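Local atomic coordinates of major allergen Alt a 1 (Alternaria alternata, PDB entry 3V0R), a protein that is a secreted fungal allergen, a disulfide-linked homodimer that may bind host plant thaumatin-like proteins and inhibit their beta-glucanase activity. Residues V15-P26 and D113-I124; F75-L84 and V95-Y103. All coordinates share one frame; numbering follows the deposited sequence. Where two conformers were deposited one is given.

Contact 1: V15-P26 and D113-I124. With 0FU (2,5,6-triaminopyrimidin-4-ol), chain K; 0FU (2,5,6-triaminopyrimidin-4-ol), chain M; SO4 (sulfate ion), chain B; SO4 (sulfate ion), chain C.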
# COMPACT_ATOMS: atom_id res chain seq x y z
N VAL A 15 -18.87 -18.89 3.15
CA VAL A 15 -19.65 -17.87 2.45
C VAL A 15 -19.20 -16.47 2.81
O VAL A 15 -19.12 -16.09 4.01
CB VAL A 15 -21.14 -18.06 2.80
CG1 VAL A 15 -21.98 -16.98 2.06
CG2 VAL A 15 -21.60 -19.47 2.40
N TRP A 16 -18.81 -15.70 1.79
CA TRP A 16 -18.32 -14.34 1.94
C TRP A 16 -19.20 -13.38 1.22
O TRP A 16 -19.81 -13.76 0.20
CB TRP A 16 -16.90 -14.21 1.44
CG TRP A 16 -15.86 -14.98 2.18
CD1 TRP A 16 -15.95 -15.61 3.40
CD2 TRP A 16 -14.47 -15.23 1.75
NE1 TRP A 16 -14.76 -16.18 3.74
CE2 TRP A 16 -13.84 -15.97 2.77
CE3 TRP A 16 -13.75 -14.90 0.62
CZ2 TRP A 16 -12.52 -16.38 2.68
CZ3 TRP A 16 -12.43 -15.29 0.55
CH2 TRP A 16 -11.85 -16.06 1.54
N LYS A 17 -19.25 -12.12 1.68
CA LYS A 17 -20.08 -11.09 1.05
C LYS A 17 -19.18 -10.23 0.21
O LYS A 17 -18.09 -9.86 0.68
CB LYS A 17 -20.67 -10.22 2.16
CG LYS A 17 -21.57 -9.11 1.65
CD LYS A 17 -22.19 -8.36 2.84
CE LYS A 17 -21.28 -7.21 3.23
NZ LYS A 17 -21.90 -6.32 4.28
N ILE A 18 -19.63 -9.91 -1.01
CA ILE A 18 -18.92 -9.07 -1.93
C ILE A 18 -19.76 -7.80 -2.04
O ILE A 18 -20.98 -7.82 -2.20
CB ILE A 18 -18.73 -9.67 -3.34
CG1 ILE A 18 -18.19 -11.09 -3.24
CG2 ILE A 18 -17.88 -8.72 -4.21
CD1 ILE A 18 -16.74 -11.23 -2.79
N SER A 19 -19.11 -6.67 -1.90
CA SER A 19 -19.80 -5.38 -1.92
C SER A 19 -18.86 -4.27 -2.45
O SER A 19 -17.63 -4.46 -2.61
CB SER A 19 -20.30 -4.96 -0.52
OG SER A 19 -19.20 -4.86 0.36
N GLU A 20 -19.46 -3.11 -2.69
CA GLU A 20 -18.71 -1.92 -3.20
C GLU A 20 -17.82 -2.19 -4.42
O GLU A 20 -16.66 -1.75 -4.57
CB GLU A 20 -18.02 -1.18 -2.03
CG GLU A 20 -18.73 -1.08 -0.64
CD GLU A 20 -20.30 -0.85 -0.53
OE1 GLU A 20 -20.78 -1.49 0.40
OE2 GLU A 20 -21.08 -0.03 -1.20
N PHE A 21 -18.38 -2.91 -5.37
CA PHE A 21 -17.72 -3.08 -6.65
C PHE A 21 -17.50 -1.71 -7.27
O PHE A 21 -18.37 -0.85 -7.22
CB PHE A 21 -18.61 -3.89 -7.62
CG PHE A 21 -18.04 -4.02 -9.00
CD1 PHE A 21 -17.01 -4.85 -9.24
CD2 PHE A 21 -18.49 -3.24 -10.01
CE1 PHE A 21 -16.49 -5.02 -10.52
CE2 PHE A 21 -17.98 -3.33 -11.31
CZ PHE A 21 -16.95 -4.22 -11.55
N TYR A 22 -16.31 -1.51 -7.84
CA TYR A 22 -15.99 -0.32 -8.62
C TYR A 22 -15.25 -0.77 -9.85
O TYR A 22 -14.57 -1.76 -9.83
CB TYR A 22 -15.09 0.66 -7.83
CG TYR A 22 -14.67 1.96 -8.53
CD1 TYR A 22 -15.35 3.18 -8.31
CD2 TYR A 22 -13.54 2.01 -9.35
CE1 TYR A 22 -14.93 4.38 -8.90
CE2 TYR A 22 -13.14 3.20 -9.98
CZ TYR A 22 -13.84 4.37 -9.77
OH TYR A 22 -13.39 5.55 -10.34
N GLY A 23 -15.36 -0.00 -10.91
CA GLY A 23 -14.47 -0.17 -12.06
C GLY A 23 -14.45 1.07 -12.95
O GLY A 23 -15.40 1.84 -12.94
N ARG A 24 -13.37 1.26 -13.67
CA ARG A 24 -13.29 2.36 -14.58
C ARG A 24 -12.94 1.81 -15.97
O ARG A 24 -12.03 1.01 -16.10
CB ARG A 24 -12.24 3.38 -14.14
CG ARG A 24 -12.11 4.51 -15.16
CD ARG A 24 -11.11 5.54 -14.75
NE ARG A 24 -10.88 6.46 -15.84
CZ ARG A 24 -9.73 6.99 -16.15
NH1 ARG A 24 -9.62 7.81 -17.20
NH2 ARG A 24 -8.68 6.81 -15.37
N LYS A 25 -13.69 2.24 -16.96
CA LYS A 25 -13.44 1.94 -18.37
C LYS A 25 -13.09 3.26 -19.05
O LYS A 25 -13.98 4.04 -19.36
CB LYS A 25 -14.72 1.37 -19.01
CG LYS A 25 -15.20 0.06 -18.39
CD LYS A 25 -16.53 -0.35 -19.04
CE LYS A 25 -16.97 -1.73 -18.56
NZ LYS A 25 -18.43 -1.98 -19.00
N PRO A 26 -11.80 3.54 -19.26
CA PRO A 26 -11.33 4.85 -19.73
C PRO A 26 -11.76 5.17 -21.13
O PRO A 26 -11.90 6.36 -21.50
CB PRO A 26 -9.80 4.73 -19.64
CG PRO A 26 -9.52 3.27 -19.59
CD PRO A 26 -10.69 2.62 -18.96
N ASP A 113 -15.08 7.94 -21.23
CA ASP A 113 -14.76 7.54 -19.89
C ASP A 113 -16.03 7.16 -19.11
O ASP A 113 -16.98 7.97 -19.02
CB ASP A 113 -14.04 8.70 -19.21
CG ASP A 113 -13.64 8.41 -17.79
OD1 ASP A 113 -12.96 7.37 -17.60
OD2 ASP A 113 -13.99 9.27 -16.90
N PHE A 114 -16.06 5.93 -18.57
CA PHE A 114 -17.19 5.45 -17.79
C PHE A 114 -16.69 4.88 -16.49
O PHE A 114 -15.61 4.30 -16.45
CB PHE A 114 -17.96 4.36 -18.55
CG PHE A 114 -18.82 4.93 -19.62
CD1 PHE A 114 -20.15 5.22 -19.36
CD2 PHE A 114 -18.28 5.25 -20.84
CE1 PHE A 114 -20.94 5.82 -20.34
CE2 PHE A 114 -19.07 5.84 -21.85
CZ PHE A 114 -20.40 6.12 -21.58
N VAL A 115 -17.45 5.12 -15.44
CA VAL A 115 -17.17 4.55 -14.15
C VAL A 115 -18.38 3.70 -13.75
O VAL A 115 -19.53 4.09 -14.01
CB VAL A 115 -16.79 5.62 -13.12
CG1 VAL A 115 -15.44 6.25 -13.47
CG2 VAL A 115 -17.87 6.70 -13.03
N CYS A 116 -18.12 2.51 -13.19
CA CYS A 116 -19.11 1.51 -12.86
C CYS A 116 -19.11 1.30 -11.35
O CYS A 116 -18.04 1.28 -10.74
CB CYS A 116 -18.80 0.16 -13.57
SG CYS A 116 -18.52 0.44 -15.34
N GLN A 117 -20.26 1.21 -10.71
CA GLN A 117 -20.28 0.86 -9.33
C GLN A 117 -21.39 -0.17 -9.03
O GLN A 117 -22.42 -0.20 -9.73
CB GLN A 117 -20.38 2.13 -8.43
CG GLN A 117 -21.67 2.90 -8.70
CD GLN A 117 -21.83 4.29 -7.96
OE1 GLN A 117 -20.97 5.22 -8.09
NE2 GLN A 117 -22.91 4.39 -7.14
N GLY A 118 -21.12 -1.02 -8.02
CA GLY A 118 -22.02 -2.09 -7.65
C GLY A 118 -23.40 -1.49 -7.26
O GLY A 118 -23.47 -0.37 -6.70
N VAL A 119 -24.46 -2.18 -7.64
CA VAL A 119 -25.83 -1.83 -7.24
C VAL A 119 -26.43 -2.81 -6.24
O VAL A 119 -27.51 -2.56 -5.71
CB VAL A 119 -26.75 -1.63 -8.45
CG1 VAL A 119 -26.21 -0.49 -9.30
CG2 VAL A 119 -26.93 -2.90 -9.26
N ALA A 120 -25.72 -3.91 -5.95
CA ALA A 120 -26.19 -4.92 -5.03
C ALA A 120 -25.03 -5.71 -4.51
O ALA A 120 -24.03 -5.89 -5.23
CB ALA A 120 -27.15 -5.89 -5.70
N ASP A 121 -25.16 -6.22 -3.29
CA ASP A 121 -24.15 -7.13 -2.76
C ASP A 121 -24.33 -8.50 -3.43
O ASP A 121 -25.39 -8.75 -3.99
CB ASP A 121 -24.35 -7.31 -1.27
CG ASP A 121 -23.98 -6.09 -0.45
OD1 ASP A 121 -23.46 -5.11 -0.93
OD2 ASP A 121 -24.21 -6.15 0.76
N ALA A 122 -23.31 -9.34 -3.38
CA ALA A 122 -23.35 -10.72 -3.87
C ALA A 122 -22.71 -11.59 -2.80
O ALA A 122 -21.89 -11.12 -2.04
CB ALA A 122 -22.57 -10.89 -5.20
N TYR A 123 -23.07 -12.86 -2.76
CA TYR A 123 -22.53 -13.80 -1.81
C TYR A 123 -21.84 -14.91 -2.55
O TYR A 123 -22.38 -15.44 -3.56
CB TYR A 123 -23.64 -14.29 -0.94
CG TYR A 123 -24.10 -13.24 0.01
CD1 TYR A 123 -25.05 -12.28 -0.37
CD2 TYR A 123 -23.54 -13.13 1.29
CE1 TYR A 123 -25.38 -11.23 0.52
CE2 TYR A 123 -23.91 -12.15 2.18
CZ TYR A 123 -24.83 -11.21 1.80
OH TYR A 123 -25.15 -10.26 2.68
N ILE A 124 -20.65 -15.29 -2.15
CA ILE A 124 -19.93 -16.34 -2.88
C ILE A 124 -19.81 -17.54 -1.91
O ILE A 124 -19.65 -17.34 -0.67
CB ILE A 124 -18.51 -15.88 -3.36
CG1 ILE A 124 -17.59 -15.31 -2.28
CG2 ILE A 124 -18.59 -14.88 -4.50
CD1 ILE A 124 -16.65 -16.36 -1.61
C4 0FU K . -10.35 2.78 -4.36
N3 0FU K . -11.00 2.44 -3.22
C2 0FU K . -12.36 2.44 -3.22
NAA 0FU K . -12.99 2.12 -2.08
N1 0FU K . -13.08 2.74 -4.32
C6 0FU K . -12.45 3.11 -5.45
NAB 0FU K . -13.03 3.47 -6.61
C5 0FU K . -11.10 3.11 -5.47
NAC 0FU K . -10.51 3.45 -6.60
O4 0FU K . -8.97 2.82 -4.52
C4 0FU M . -9.45 -0.14 -4.52
N3 0FU M . -9.52 -0.03 -5.85
C2 0FU M . -10.69 -0.23 -6.49
NAA 0FU M . -10.68 -0.10 -7.84
N1 0FU M . -11.84 -0.52 -5.82
C6 0FU M . -11.82 -0.65 -4.48
NAB 0FU M . -12.92 -0.96 -3.79
C5 0FU M . -10.60 -0.44 -3.82
NAC 0FU M . -10.46 -0.55 -2.50
O4 0FU M . -8.32 0.05 -3.80
S SO4 B . -19.95 -3.44 5.84
O1 SO4 B . -19.58 -4.35 4.69
O2 SO4 B . -21.44 -3.42 5.94
O3 SO4 B . -19.34 -3.98 7.09
O4 SO4 B . -19.50 -2.03 5.67
S SO4 C . -5.98 10.18 -17.45
O1 SO4 C . -6.20 11.06 -16.24
O2 SO4 C . -6.77 10.75 -18.58
O3 SO4 C . -4.52 10.19 -17.78
O4 SO4 C . -6.42 8.77 -17.28
O HOH W 1 -22.61 -3.42 -3.04
O HOH W 2 -21.05 -4.14 -5.21
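R24 and D113 meet where the antiparallel strands 15-25 and 114-128 run out. With CG anti to the backbone N (chi1 177°), the arginine stretches out from CG to NE and delivers NE to D113 OD1 at 2.9 Å, a salt bridge whose N-H points almost straight at the oxygen. OD1 lies close to the guanidinium plane of R24, and NE reaches it on the carboxylate's syn side, yet the carboxylate is turned nearly perpendicular to that plane, 83°; D113 OD2 is taken by the backbone N of N109. R24 NH1 also makes a weak bond to a sulfate oxygen. On the same face V115 neighbours Y22, both modelled in two conformers, so their side-chain contact is doubtful. Y22 belongs to a pocket for 2,5,6-triaminopyrimidin-4-ol and meets Y22 of the second subunit.

The first and last long strands of the Alt a 1 beta-barrel are paired here in two hydrogen-bonded runs, W16 to I18 and F21 to K25. Between them the register slips by one residue, and 119-120 loops away from strand 15-25. D121 OD1 takes a bond from a water that in turn accepts from E20 N, bridging the gap.

Beyond the slip, K17 lies alongside Y123, its CD 3.5 Å from Y123 OH. A bend at chi3 (90°) turns NZ aside to N109 OD1 of the second subunit and to a sulfate; NZ stays 4.2 Å from D121 OD2, probably near enough for some attraction, though too far for a salt bridge. Toward the barrel interior, I124 CD1 packs 3.7 Å from W16 CB and also touches the indole at CE3, while I124 CG2 meets I18 CG1 at 4.0 Å. The indole turns off from strand 114-128 and touches bound 8-aminooctanoic acid. On the other side of the slip, C116, disulfide-bonded to C104, sets its CB 4.2 Å from F21 CE2.

Contact 2: F75-L84 and V95-Y103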
# COMPACT_ATOMS: atom_id res chain seq x y z
N PHE A 75 -11.89 -11.90 -13.69
CA PHE A 75 -13.17 -11.27 -14.02
C PHE A 75 -13.48 -11.57 -15.45
O PHE A 75 -12.58 -11.54 -16.32
CB PHE A 75 -13.09 -9.75 -13.76
CG PHE A 75 -14.40 -9.08 -13.51
CD1 PHE A 75 -15.14 -9.36 -12.36
CD2 PHE A 75 -14.89 -8.16 -14.38
CE1 PHE A 75 -16.38 -8.76 -12.15
CE2 PHE A 75 -16.13 -7.54 -14.18
CZ PHE A 75 -16.88 -7.86 -13.07
N ASP A 76 -14.77 -11.84 -15.76
CA ASP A 76 -15.26 -11.89 -17.13
C ASP A 76 -16.14 -10.68 -17.29
O ASP A 76 -17.25 -10.66 -16.84
CB ASP A 76 -16.09 -13.18 -17.33
CG ASP A 76 -15.21 -14.42 -17.56
OD1 ASP A 76 -13.97 -14.33 -17.70
OD2 ASP A 76 -15.78 -15.53 -17.65
N SER A 77 -15.66 -9.67 -18.00
CA SER A 77 -16.41 -8.44 -18.06
C SER A 77 -17.68 -8.59 -18.87
O SER A 77 -18.62 -7.87 -18.60
CB SER A 77 -15.57 -7.27 -18.60
OG SER A 77 -15.10 -7.61 -19.91
N ASP A 78 -17.75 -9.55 -19.81
CA ASP A 78 -18.97 -9.73 -20.60
C ASP A 78 -20.21 -10.11 -19.73
O ASP A 78 -21.32 -9.85 -20.14
CB ASP A 78 -18.76 -10.83 -21.70
CG ASP A 78 -18.49 -12.28 -21.10
OD1 ASP A 78 -18.23 -12.43 -19.93
OD2 ASP A 78 -18.56 -13.27 -21.84
N ARG A 79 -20.02 -10.70 -18.57
CA ARG A 79 -21.13 -11.19 -17.76
C ARG A 79 -21.03 -10.67 -16.32
O ARG A 79 -21.75 -11.14 -15.44
CB ARG A 79 -21.09 -12.71 -17.78
CG ARG A 79 -19.87 -13.28 -17.07
CD ARG A 79 -19.62 -14.75 -17.38
NE ARG A 79 -19.09 -14.90 -18.70
CZ ARG A 79 -18.63 -16.04 -19.24
NH1 ARG A 79 -18.62 -17.19 -18.57
NH2 ARG A 79 -18.16 -16.03 -20.50
N SER A 80 -20.13 -9.71 -16.08
CA SER A 80 -19.82 -9.24 -14.74
C SER A 80 -19.57 -10.38 -13.81
O SER A 80 -20.03 -10.38 -12.66
CB SER A 80 -20.96 -8.36 -14.20
OG SER A 80 -21.02 -7.17 -14.98
N GLY A 81 -18.79 -11.36 -14.25
CA GLY A 81 -18.59 -12.54 -13.48
C GLY A 81 -17.26 -12.57 -12.77
O GLY A 81 -16.24 -12.35 -13.38
N LEU A 82 -17.30 -12.77 -11.49
CA LEU A 82 -16.13 -12.87 -10.65
C LEU A 82 -15.78 -14.31 -10.34
O LEU A 82 -16.66 -15.10 -10.04
CB LEU A 82 -16.43 -12.19 -9.31
CG LEU A 82 -15.37 -12.30 -8.22
CD1 LEU A 82 -14.11 -11.52 -8.54
CD2 LEU A 82 -15.87 -11.83 -6.85
N LEU A 83 -14.50 -14.62 -10.34
CA LEU A 83 -13.96 -15.90 -9.89
C LEU A 83 -12.85 -15.62 -8.87
O LEU A 83 -12.01 -14.79 -9.09
CB LEU A 83 -13.37 -16.63 -11.09
CG LEU A 83 -12.57 -17.89 -10.85
CD1 LEU A 83 -13.41 -18.95 -10.22
CD2 LEU A 83 -11.94 -18.46 -12.16
N LEU A 84 -12.94 -16.26 -7.72
CA LEU A 84 -11.91 -16.19 -6.67
C LEU A 84 -11.23 -17.53 -6.53
O LEU A 84 -11.86 -18.56 -6.72
CB LEU A 84 -12.55 -15.82 -5.34
CG LEU A 84 -13.26 -14.48 -5.22
CD1 LEU A 84 -14.04 -14.38 -3.89
CD2 LEU A 84 -12.19 -13.36 -5.30
N VAL A 95 -12.39 -22.50 -5.01
CA VAL A 95 -12.81 -21.52 -5.98
C VAL A 95 -14.20 -21.07 -5.67
O VAL A 95 -14.91 -21.72 -4.88
CB VAL A 95 -12.71 -21.96 -7.45
CG1 VAL A 95 -11.28 -22.28 -7.83
CG2 VAL A 95 -13.61 -23.17 -7.72
N ALA A 96 -14.61 -19.90 -6.18
CA ALA A 96 -15.92 -19.41 -5.93
C ALA A 96 -16.32 -18.44 -7.03
O ALA A 96 -15.44 -17.72 -7.54
CB ALA A 96 -16.04 -18.67 -4.57
N THR A 97 -17.61 -18.36 -7.32
CA THR A 97 -18.04 -17.45 -8.37
C THR A 97 -19.24 -16.65 -7.99
O THR A 97 -20.03 -17.04 -7.16
CB THR A 97 -18.35 -18.18 -9.74
OG1 THR A 97 -19.52 -19.02 -9.60
CG2 THR A 97 -17.14 -18.98 -10.29
N ALA A 98 -19.40 -15.51 -8.70
CA ALA A 98 -20.60 -14.70 -8.59
C ALA A 98 -20.76 -13.75 -9.74
O ALA A 98 -19.83 -13.54 -10.49
CB ALA A 98 -20.55 -13.87 -7.27
N THR A 99 -21.92 -13.16 -9.85
CA THR A 99 -22.19 -12.03 -10.70
C THR A 99 -22.17 -10.81 -9.79
O THR A 99 -22.76 -10.84 -8.70
CB THR A 99 -23.60 -12.12 -11.39
OG1 THR A 99 -23.63 -13.25 -12.30
CG2 THR A 99 -23.87 -10.87 -12.21
N LEU A 100 -21.52 -9.74 -10.24
CA LEU A 100 -21.48 -8.48 -9.43
C LEU A 100 -22.25 -7.42 -10.23
O LEU A 100 -21.71 -6.77 -11.09
CB LEU A 100 -20.05 -8.05 -9.21
CG LEU A 100 -19.06 -9.04 -8.67
CD1 LEU A 100 -17.74 -8.39 -8.32
CD2 LEU A 100 -19.59 -9.76 -7.40
N PRO A 101 -23.55 -7.26 -9.96
CA PRO A 101 -24.35 -6.34 -10.76
C PRO A 101 -23.84 -4.93 -10.54
O PRO A 101 -23.52 -4.52 -9.39
CB PRO A 101 -25.74 -6.46 -10.17
CG PRO A 101 -25.73 -7.64 -9.27
CD PRO A 101 -24.34 -7.93 -8.91
N ASN A 102 -23.76 -4.20 -11.64
CA ASN A 102 -23.28 -2.84 -11.54
C ASN A 102 -23.88 -1.91 -12.60
O ASN A 102 -24.48 -2.38 -13.58
CB ASN A 102 -21.77 -2.89 -11.61
CG ASN A 102 -21.26 -3.38 -12.94
OD1 ASN A 102 -21.11 -2.60 -13.85
ND2 ASN A 102 -21.10 -4.69 -13.09
N TYR A 103 -23.75 -0.61 -12.38
CA TYR A 103 -24.23 0.40 -13.31
C TYR A 103 -23.08 1.31 -13.72
O TYR A 103 -22.32 1.76 -12.81
CB TYR A 103 -25.32 1.21 -12.62
CG TYR A 103 -25.92 2.24 -13.52
CD1 TYR A 103 -26.69 1.86 -14.61
CD2 TYR A 103 -25.70 3.59 -13.30
CE1 TYR A 103 -27.24 2.81 -15.48
CE2 TYR A 103 -26.24 4.56 -14.15
CZ TYR A 103 -27.00 4.16 -15.23
OH TYR A 103 -27.52 5.12 -16.08
O HOH W 3 -23.87 -12.85 -15.06
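L82 and L100 meet on the inward side of an antiparallel beta hairpin, strands 81-87 and 93-106 of the barrel. L100 CD1 touches both L82 CB and F75 CE1, each at 4.1 Å, with I18 and F21 of strand 15-25 also against this leucine. L84 and L82 point to the same interior, opposite the small side chains of A96 and A98, and reach on to I38 and F36. Paired backbone bonds join L82 with A98 and L84 with A96; L100 N adds one to S80 O.

The outward side is looser. L83, its CG anti to the backbone N (chi1 171°), brings CD1 to 3.7 Å from T97 CG2, and T99 reaches the turn through a water held by its OG1 and R79 O. R79 clasps D78 side-on with NE and NH2, while D76 OD2 lies over the face of the guanidinium. Next in the chain after this salt-bridge network, S80 and G81 form a G1 bulge facing D76. At the far end N102 ND2 gives a nearly straight bond to L100 O, 2.9 Å, in the amide plane, and a weak one to S80 OG, 3.1 Å.

The two contacts lie in one antiparallel sheet, their centres about 9 Å apart. Strand 114-128 pairs with 15-25 in contact 1 and, along its other edge, with 93-106, which pairs with 81-87 in contact 2. Residues 75-103 fall entirely within the interval from 26 to 113, so the local hairpin is bracketed by the long-range joining of the chain's first and last strands. The shared boundary is direct: Q117 N probably bonds to Y103 O at 3.0 Å, V119 N probably to P101 O, and A122 CB packs on T99 O. Together they form a continuous run of four barrel strands, with the end of 72-76 beside 81-87 and second-subunit contacts concentrated on contact 1.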